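Local coordinates for protein Ral guanine nucleotide dissociation stimulator-like 2 (Mus musculus, PDB 4JGW) that probably acts as a guanine nucleotide exchange factor, associates in vitro with GTP-bound H-Ras and Rap 1A and is a putative effector of Ras or Rap, at residues F253-L265 and S308-I322. Sequence-based numbering, arbitrary orientation.
Sequences FNKVAGAVVSSVL and SSVYAVVSALQSSPI
Ala257 packs against Ala312 and Ala316 where two helices of the Ras-GEF domain come closest. The axes of 253-264 and 308-318 approach to 8.0 Å and cross at -39°, running in roughly the same direction. Small residues make this possible: Ala257 CB lies 3.4 Å from Ala312 O, and Ala316 CB packs against Ala257 O.

Aliphatic side chains fill the middle. Val260 sets CB on Ala316 CB and spreads its methyls to Leu317 and Val313. With chi1 at -180°, Val260 CG1 is anti to the backbone N and CG2 anti to the carbonyl carbon, which sends them to different neighbours. Val260 CG1 meets Leu317 CD2 at 3.7 Å; Val260 CG2 meets Val313 CG2 at 3.8 Å. Val256 CG1 rests on Ala312 CB. At the far end, Ile322 CD1, from the short helix 320-323, reaches both Val264 CG1 (3.8 Å) and Leu265 CG (3.9 Å). Trp294 of helix 284-303 also packs on Val260.

The aromatic contact lies at the other end. The Phe253 ring is a knob in a hole formed by Ser308, Tyr311, Ala312 and Ser315. Phe253 CZ touches Tyr311 CD2 at 3.4 Å, rim to rim, with the planes 23° apart. Tyr390 meets both rings.

Ser315 OG bonds Tyr311 O of its own helix (2.7 Å), and Ser309 OG bonds Asp214. No hydrogen bond joins the two segments, which bury 696 Å² between them. Their association therefore rests on shape and apolar packing within the helical core.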
ATOM      1  N   PHE A 253       1.266   7.115 -12.052  1.00 32.51           N
ATOM      2  CA  PHE A 253       2.223   6.200 -12.674  1.00 32.37           C
ATOM      3  C   PHE A 253       2.024   6.151 -14.190  1.00 32.54           C
ATOM      4  O   PHE A 253       2.993   6.243 -14.948  1.00 32.45           O
ATOM      5  CB  PHE A 253       2.107   4.793 -12.070  1.00 32.27           C
ATOM      6  CG  PHE A 253       2.915   3.746 -12.795  1.00 31.69           C
ATOM      7  CD1 PHE A 253       4.220   3.465 -12.406  1.00 31.12           C
ATOM      8  CD2 PHE A 253       2.365   3.037 -13.865  1.00 31.14           C
ATOM      9  CE1 PHE A 253       4.970   2.498 -13.069  1.00 31.07           C
ATOM     10  CE2 PHE A 253       3.106   2.072 -14.541  1.00 30.93           C
ATOM     11  CZ  PHE A 253       4.413   1.802 -14.143  1.00 31.08           C
ATOM     12  N   ASN A 254       0.767   6.011 -14.616  1.00 32.65           N
ATOM     13  CA  ASN A 254       0.412   5.959 -16.035  1.00 32.87           C
ATOM     14  C   ASN A 254       0.625   7.289 -16.760  1.00 32.96           C
ATOM     15  O   ASN A 254       0.949   7.302 -17.948  1.00 32.95           O
ATOM     16  CB  ASN A 254      -1.036   5.486 -16.219  1.00 32.96           C
ATOM     17  CG  ASN A 254      -1.231   4.010 -15.872  1.00 33.32           C
ATOM     18  OD1 ASN A 254      -0.290   3.212 -15.895  1.00 33.78           O
ATOM     19  ND2 ASN A 254      -2.469   3.643 -15.563  1.00 33.39           N
ATOM     20  N   LYS A 255       0.439   8.397 -16.041  1.00 33.13           N
ATOM     21  CA  LYS A 255       0.685   9.737 -16.586  1.00 33.19           C
ATOM     22  C   LYS A 255       2.164   9.957 -16.891  1.00 33.12           C
ATOM     23  O   LYS A 255       2.511  10.551 -17.917  1.00 33.14           O
ATOM     24  CB  LYS A 255       0.185  10.826 -15.630  1.00 33.34           C
ATOM     25  CG  LYS A 255      -1.316  11.054 -15.657  1.00 33.80           C
ATOM     26  CD  LYS A 255      -1.707  12.258 -14.804  1.00 34.83           C
ATOM     27  CE  LYS A 255      -3.211  12.286 -14.547  1.00 34.99           C
ATOM     28  NZ  LYS A 255      -3.616  13.425 -13.672  1.00 35.33           N
ATOM     29  N   VAL A 256       3.027   9.477 -15.996  1.00 32.88           N
ATOM     30  CA  VAL A 256       4.476   9.587 -16.166  1.00 32.59           C
ATOM     31  C   VAL A 256       4.933   8.737 -17.355  1.00 32.60           C
ATOM     32  O   VAL A 256       5.669   9.218 -18.221  1.00 32.53           O
ATOM     33  CB  VAL A 256       5.240   9.197 -14.869  1.00 32.55           C
ATOM     34  CG1 VAL A 256       6.749   9.202 -15.095  1.00 32.23           C
ATOM     35  CG2 VAL A 256       4.875  10.142 -13.732  1.00 32.30           C
ATOM     36  N   ALA A 257       4.477   7.485 -17.392  1.00 32.54           N
ATOM     37  CA  ALA A 257       4.760   6.573 -18.502  1.00 32.64           C
ATOM     38  C   ALA A 257       4.217   7.116 -19.820  1.00 32.66           C
ATOM     39  O   ALA A 257       4.857   6.983 -20.866  1.00 32.67           O
ATOM     40  CB  ALA A 257       4.185   5.188 -18.220  1.00 32.58           C
ATOM     41  N   GLY A 258       3.035   7.727 -19.755  1.00 32.72           N
ATOM     42  CA  GLY A 258       2.414   8.367 -20.911  1.00 32.76           C
ATOM     43  C   GLY A 258       3.215   9.556 -21.408  1.00 32.79           C
ATOM     44  O   GLY A 258       3.382   9.736 -22.615  1.00 32.81           O
ATOM     45  N   ALA A 259       3.715  10.361 -20.472  1.00 32.77           N
ATOM     46  CA  ALA A 259       4.543  11.523 -20.797  1.00 32.75           C
ATOM     47  C   ALA A 259       5.807  11.135 -21.563  1.00 32.80           C
ATOM     48  O   ALA A 259       6.197  11.825 -22.508  1.00 32.78           O
ATOM     49  CB  ALA A 259       4.899  12.294 -19.539  1.00 32.73           C
ATOM     50  N   VAL A 260       6.431  10.028 -21.157  1.00 32.84           N
ATOM     51  CA  VAL A 260       7.649   9.528 -21.804  1.00 32.89           C
ATOM     52  C   VAL A 260       7.363   9.102 -23.245  1.00 33.10           C
ATOM     53  O   VAL A 260       8.050   9.536 -24.171  1.00 32.97           O
ATOM     54  CB  VAL A 260       8.290   8.348 -21.021  1.00 32.84           C
ATOM     55  CG1 VAL A 260       9.555   7.863 -21.716  1.00 32.60           C
ATOM     56  CG2 VAL A 260       8.606   8.752 -19.590  1.00 32.47           C
ATOM     57  N   VAL A 261       6.345   8.261 -23.420  1.00 33.45           N
ATOM     58  CA  VAL A 261       5.915   7.800 -24.742  1.00 33.74           C
ATOM     59  C   VAL A 261       5.578   8.995 -25.643  1.00 33.99           C
ATOM     60  O   VAL A 261       6.055   9.082 -26.777  1.00 33.88           O
ATOM     61  CB  VAL A 261       4.699   6.837 -24.640  1.00 33.78           C
ATOM     62  CG1 VAL A 261       4.128   6.524 -26.016  1.00 33.62           C
ATOM     63  CG2 VAL A 261       5.091   5.545 -23.922  1.00 33.82           C
ATOM     64  N   SER A 262       4.781   9.918 -25.108  1.00 34.31           N
ATOM     65  CA  SER A 262       4.315  11.100 -25.831  1.00 34.74           C
ATOM     66  C   SER A 262       5.455  12.011 -26.307  1.00 34.83           C
ATOM     67  O   SER A 262       5.475  12.427 -27.470  1.00 34.80           O
ATOM     68  CB  SER A 262       3.325  11.880 -24.959  1.00 34.73           C
ATOM     69  OG  SER A 262       2.840  13.034 -25.620  1.00 35.92           O
ATOM     70  N   SER A 263       6.404  12.300 -25.416  1.00 34.98           N
ATOM     71  CA  SER A 263       7.503  13.222 -25.725  1.00 35.22           C
ATOM     72  C   SER A 263       8.517  12.631 -26.698  1.00 35.33           C
ATOM     73  O   SER A 263       8.995  13.327 -27.596  1.00 35.24           O
ATOM     74  CB  SER A 263       8.201  13.701 -24.450  1.00 35.18           C
ATOM     75  OG  SER A 263       9.084  12.725 -23.940  1.00 35.53           O
ATOM     76  N   VAL A 264       8.840  11.351 -26.511  1.00 35.53           N
ATOM     77  CA  VAL A 264       9.736  10.631 -27.416  1.00 35.83           C
ATOM     78  C   VAL A 264       9.152  10.600 -28.832  1.00 36.19           C
ATOM     79  O   VAL A 264       9.875  10.775 -29.814  1.00 36.07           O
ATOM     80  CB  VAL A 264      10.055   9.199 -26.898  1.00 35.73           C
ATOM     81  CG1 VAL A 264      10.675   8.338 -27.991  1.00 35.67           C
ATOM     82  CG2 VAL A 264      10.986   9.266 -25.694  1.00 35.55           C
ATOM     83  N   LEU A 265       7.839  10.401 -28.928  1.00 36.67           N
ATOM     84  CA  LEU A 265       7.150  10.424 -30.216  1.00 37.32           C
ATOM     85  C   LEU A 265       6.864  11.849 -30.695  1.00 37.80           C
ATOM     86  O   LEU A 265       6.437  12.050 -31.833  1.00 37.71           O
ATOM     87  CB  LEU A 265       5.858   9.601 -30.160  1.00 37.21           C
ATOM     88  CG  LEU A 265       6.001   8.083 -30.002  1.00 37.22           C
ATOM     89  CD1 LEU A 265       4.645   7.449 -29.742  1.00 37.30           C
ATOM     90  CD2 LEU A 265       6.672   7.443 -31.214  1.00 37.19           C
ATOM     91  N   SER A 308       8.974   3.882  -8.257  1.00 29.84           N
ATOM     92  CA  SER A 308       7.711   4.016  -8.973  1.00 29.77           C
ATOM     93  C   SER A 308       7.909   4.703 -10.330  1.00 29.79           C
ATOM     94  O   SER A 308       7.463   4.190 -11.360  1.00 29.74           O
ATOM     95  CB  SER A 308       6.689   4.782  -8.132  1.00 29.75           C
ATOM     96  OG  SER A 308       5.441   4.850  -8.798  1.00 29.69           O
ATOM     97  N   SER A 309       8.582   5.853 -10.328  1.00 29.71           N
ATOM     98  CA  SER A 309       8.840   6.579 -11.574  1.00 29.80           C
ATOM     99  C   SER A 309       9.979   5.977 -12.398  1.00 29.92           C
ATOM    100  O   SER A 309       9.993   6.118 -13.623  1.00 29.92           O
ATOM    101  CB  SER A 309       9.058   8.070 -11.323  1.00 29.71           C
ATOM    102  OG  SER A 309       7.814   8.746 -11.307  1.00 29.35           O
ATOM    103  N   VAL A 310      10.921   5.304 -11.735  1.00 29.99           N
ATOM    104  CA  VAL A 310      11.936   4.514 -12.444  1.00 30.21           C
ATOM    105  C   VAL A 310      11.246   3.501 -13.350  1.00 30.38           C
ATOM    106  O   VAL A 310      11.562   3.410 -14.536  1.00 30.36           O
ATOM    107  CB  VAL A 310      12.915   3.785 -11.483  1.00 30.10           C
ATOM    108  CG1 VAL A 310      13.749   2.746 -12.234  1.00 30.21           C
ATOM    109  CG2 VAL A 310      13.830   4.778 -10.816  1.00 30.07           C
ATOM    110  N   TYR A 311      10.291   2.761 -12.786  1.00 30.68           N
ATOM    111  CA  TYR A 311       9.553   1.760 -13.546  1.00 31.08           C
ATOM    112  C   TYR A 311       8.626   2.382 -14.581  1.00 30.97           C
ATOM    113  O   TYR A 311       8.457   1.830 -15.665  1.00 30.99           O
ATOM    114  CB  TYR A 311       8.770   0.814 -12.632  1.00 31.23           C
ATOM    115  CG  TYR A 311       8.210  -0.383 -13.373  1.00 32.63           C
ATOM    116  CD1 TYR A 311       9.053  -1.378 -13.869  1.00 33.97           C
ATOM    117  CD2 TYR A 311       6.845  -0.514 -13.593  1.00 33.83           C
ATOM    118  CE1 TYR A 311       8.544  -2.478 -14.556  1.00 34.82           C
ATOM    119  CE2 TYR A 311       6.324  -1.611 -14.279  1.00 34.75           C
ATOM    120  CZ  TYR A 311       7.180  -2.586 -14.756  1.00 35.04           C
ATOM    121  OH  TYR A 311       6.671  -3.669 -15.433  1.00 36.08           O
ATOM    122  N   ALA A 312       8.032   3.526 -14.244  1.00 31.05           N
ATOM    123  CA  ALA A 312       7.160   4.244 -15.169  1.00 31.09           C
ATOM    124  C   ALA A 312       7.909   4.615 -16.444  1.00 31.26           C
ATOM    125  O   ALA A 312       7.412   4.391 -17.547  1.00 31.19           O
ATOM    126  CB  ALA A 312       6.578   5.482 -14.507  1.00 31.00           C
ATOM    127  N   VAL A 313       9.113   5.157 -16.280  1.00 31.41           N
ATOM    128  CA  VAL A 313       9.931   5.594 -17.407  1.00 31.78           C
ATOM    129  C   VAL A 313      10.518   4.404 -18.168  1.00 32.02           C
ATOM    130  O   VAL A 313      10.451   4.361 -19.395  1.00 31.99           O
ATOM    131  CB  VAL A 313      11.051   6.575 -16.957  1.00 31.58           C
ATOM    132  CG1 VAL A 313      11.956   6.941 -18.122  1.00 31.75           C
ATOM    133  CG2 VAL A 313      10.444   7.836 -16.353  1.00 31.47           C
ATOM    134  N   VAL A 314      11.078   3.441 -17.438  1.00 32.46           N
ATOM    135  CA  VAL A 314      11.716   2.278 -18.056  1.00 32.91           C
ATOM    136  C   VAL A 314      10.722   1.399 -18.836  1.00 33.15           C
ATOM    137  O   VAL A 314      11.048   0.913 -19.920  1.00 33.12           O
ATOM    138  CB  VAL A 314      12.558   1.454 -17.032  1.00 33.03           C
ATOM    139  CG1 VAL A 314      11.694   0.480 -16.239  1.00 33.28           C
ATOM    140  CG2 VAL A 314      13.683   0.710 -17.732  1.00 33.31           C
ATOM    141  N   SER A 315       9.513   1.218 -18.297  1.00 33.33           N
ATOM    142  CA  SER A 315       8.486   0.420 -18.970  1.00 33.71           C
ATOM    143  C   SER A 315       7.953   1.139 -20.206  1.00 34.02           C
ATOM    144  O   SER A 315       7.620   0.502 -21.208  1.00 34.13           O
ATOM    145  CB  SER A 315       7.342   0.058 -18.020  1.00 33.63           C
ATOM    146  OG  SER A 315       6.620   1.207 -17.610  1.00 33.46           O
ATOM    147  N   ALA A 316       7.879   2.466 -20.121  1.00 34.36           N
ATOM    148  CA  ALA A 316       7.504   3.304 -21.258  1.00 34.60           C
ATOM    149  C   ALA A 316       8.533   3.212 -22.385  1.00 34.79           C
ATOM    150  O   ALA A 316       8.169   3.174 -23.558  1.00 34.84           O
ATOM    151  CB  ALA A 316       7.326   4.744 -20.815  1.00 34.45           C
ATOM    152  N   LEU A 317       9.813   3.171 -22.020  1.00 35.13           N
ATOM    153  CA  LEU A 317      10.900   3.079 -22.995  1.00 35.52           C
ATOM    154  C   LEU A 317      11.076   1.670 -23.572  1.00 35.97           C
ATOM    155  O   LEU A 317      11.643   1.509 -24.656  1.00 36.01           O
ATOM    156  CB  LEU A 317      12.217   3.579 -22.389  1.00 35.44           C
ATOM    157  CG  LEU A 317      12.368   5.080 -22.107  1.00 35.27           C
ATOM    158  CD1 LEU A 317      13.697   5.357 -21.422  1.00 35.15           C
ATOM    159  CD2 LEU A 317      12.246   5.911 -23.376  1.00 34.69           C
ATOM    160  N   GLN A 318      10.591   0.664 -22.843  1.00 36.45           N
ATOM    161  CA  GLN A 318      10.619  -0.730 -23.298  1.00 36.99           C
ATOM    162  C   GLN A 318       9.368  -1.080 -24.100  1.00 37.25           C
ATOM    163  O   GLN A 318       9.318  -2.116 -24.770  1.00 37.29           O
ATOM    164  CB  GLN A 318      10.739  -1.682 -22.107  1.00 37.04           C
ATOM    165  CG  GLN A 318      12.126  -1.756 -21.485  1.00 37.49           C
ATOM    166  CD  GLN A 318      12.160  -2.630 -20.241  1.00 38.08           C
ATOM    167  OE1 GLN A 318      11.285  -2.536 -19.377  1.00 38.63           O
ATOM    168  NE2 GLN A 318      13.172  -3.484 -20.146  1.00 38.11           N
ATOM    169  N   SER A 319       8.366  -0.205 -24.015  1.00 37.54           N
ATOM    170  CA  SER A 319       7.075  -0.377 -24.675  1.00 37.89           C
ATOM    171  C   SER A 319       7.221  -0.505 -26.194  1.00 38.13           C
ATOM    172  O   SER A 319       8.130   0.084 -26.789  1.00 38.09           O
ATOM    173  CB  SER A 319       6.169   0.807 -24.333  1.00 37.89           C
ATOM    174  OG  SER A 319       4.821   0.544 -24.667  1.00 38.57           O
ATOM    175  N   SER A 320       6.316  -1.271 -26.808  1.00 38.33           N
ATOM    176  CA  SER A 320       6.350  -1.549 -28.253  1.00 38.66           C
ATOM    177  C   SER A 320       6.556  -0.314 -29.148  1.00 38.65           C
ATOM    178  O   SER A 320       7.469  -0.317 -29.974  1.00 38.70           O
ATOM    179  CB  SER A 320       5.114  -2.345 -28.698  1.00 38.74           C
ATOM    180  OG  SER A 320       5.189  -3.696 -28.274  1.00 39.36           O
ATOM    181  N   PRO A 321       5.728   0.743 -28.982  1.00 38.72           N
ATOM    182  CA  PRO A 321       5.894   1.915 -29.856  1.00 38.77           C
ATOM    183  C   PRO A 321       7.190   2.719 -29.644  1.00 38.81           C
ATOM    184  O   PRO A 321       7.515   3.577 -30.467  1.00 38.82           O
ATOM    185  CB  PRO A 321       4.667   2.777 -29.528  1.00 38.79           C
ATOM    186  CG  PRO A 321       4.251   2.353 -28.171  1.00 38.81           C
ATOM    187  CD  PRO A 321       4.570   0.897 -28.080  1.00 38.74           C
ATOM    188  N   ILE A 322       7.913   2.447 -28.560  1.00 38.81           N
ATOM    189  CA  ILE A 322       9.188   3.123 -28.294  1.00 38.81           C
ATOM    190  C   ILE A 322      10.380   2.213 -28.598  1.00 39.04           C
ATOM    191  O   ILE A 322      11.421   2.677 -29.071  1.00 38.99           O
ATOM    192  CB  ILE A 322       9.261   3.685 -26.842  1.00 38.74           C
ATOM    193  CG1 ILE A 322       8.071   4.615 -26.548  1.00 38.35           C
ATOM    194  CG2 ILE A 322      10.597   4.392 -26.581  1.00 38.58           C
ATOM    195  CD1 ILE A 322       7.880   5.769 -27.535  1.00 37.86           C
TER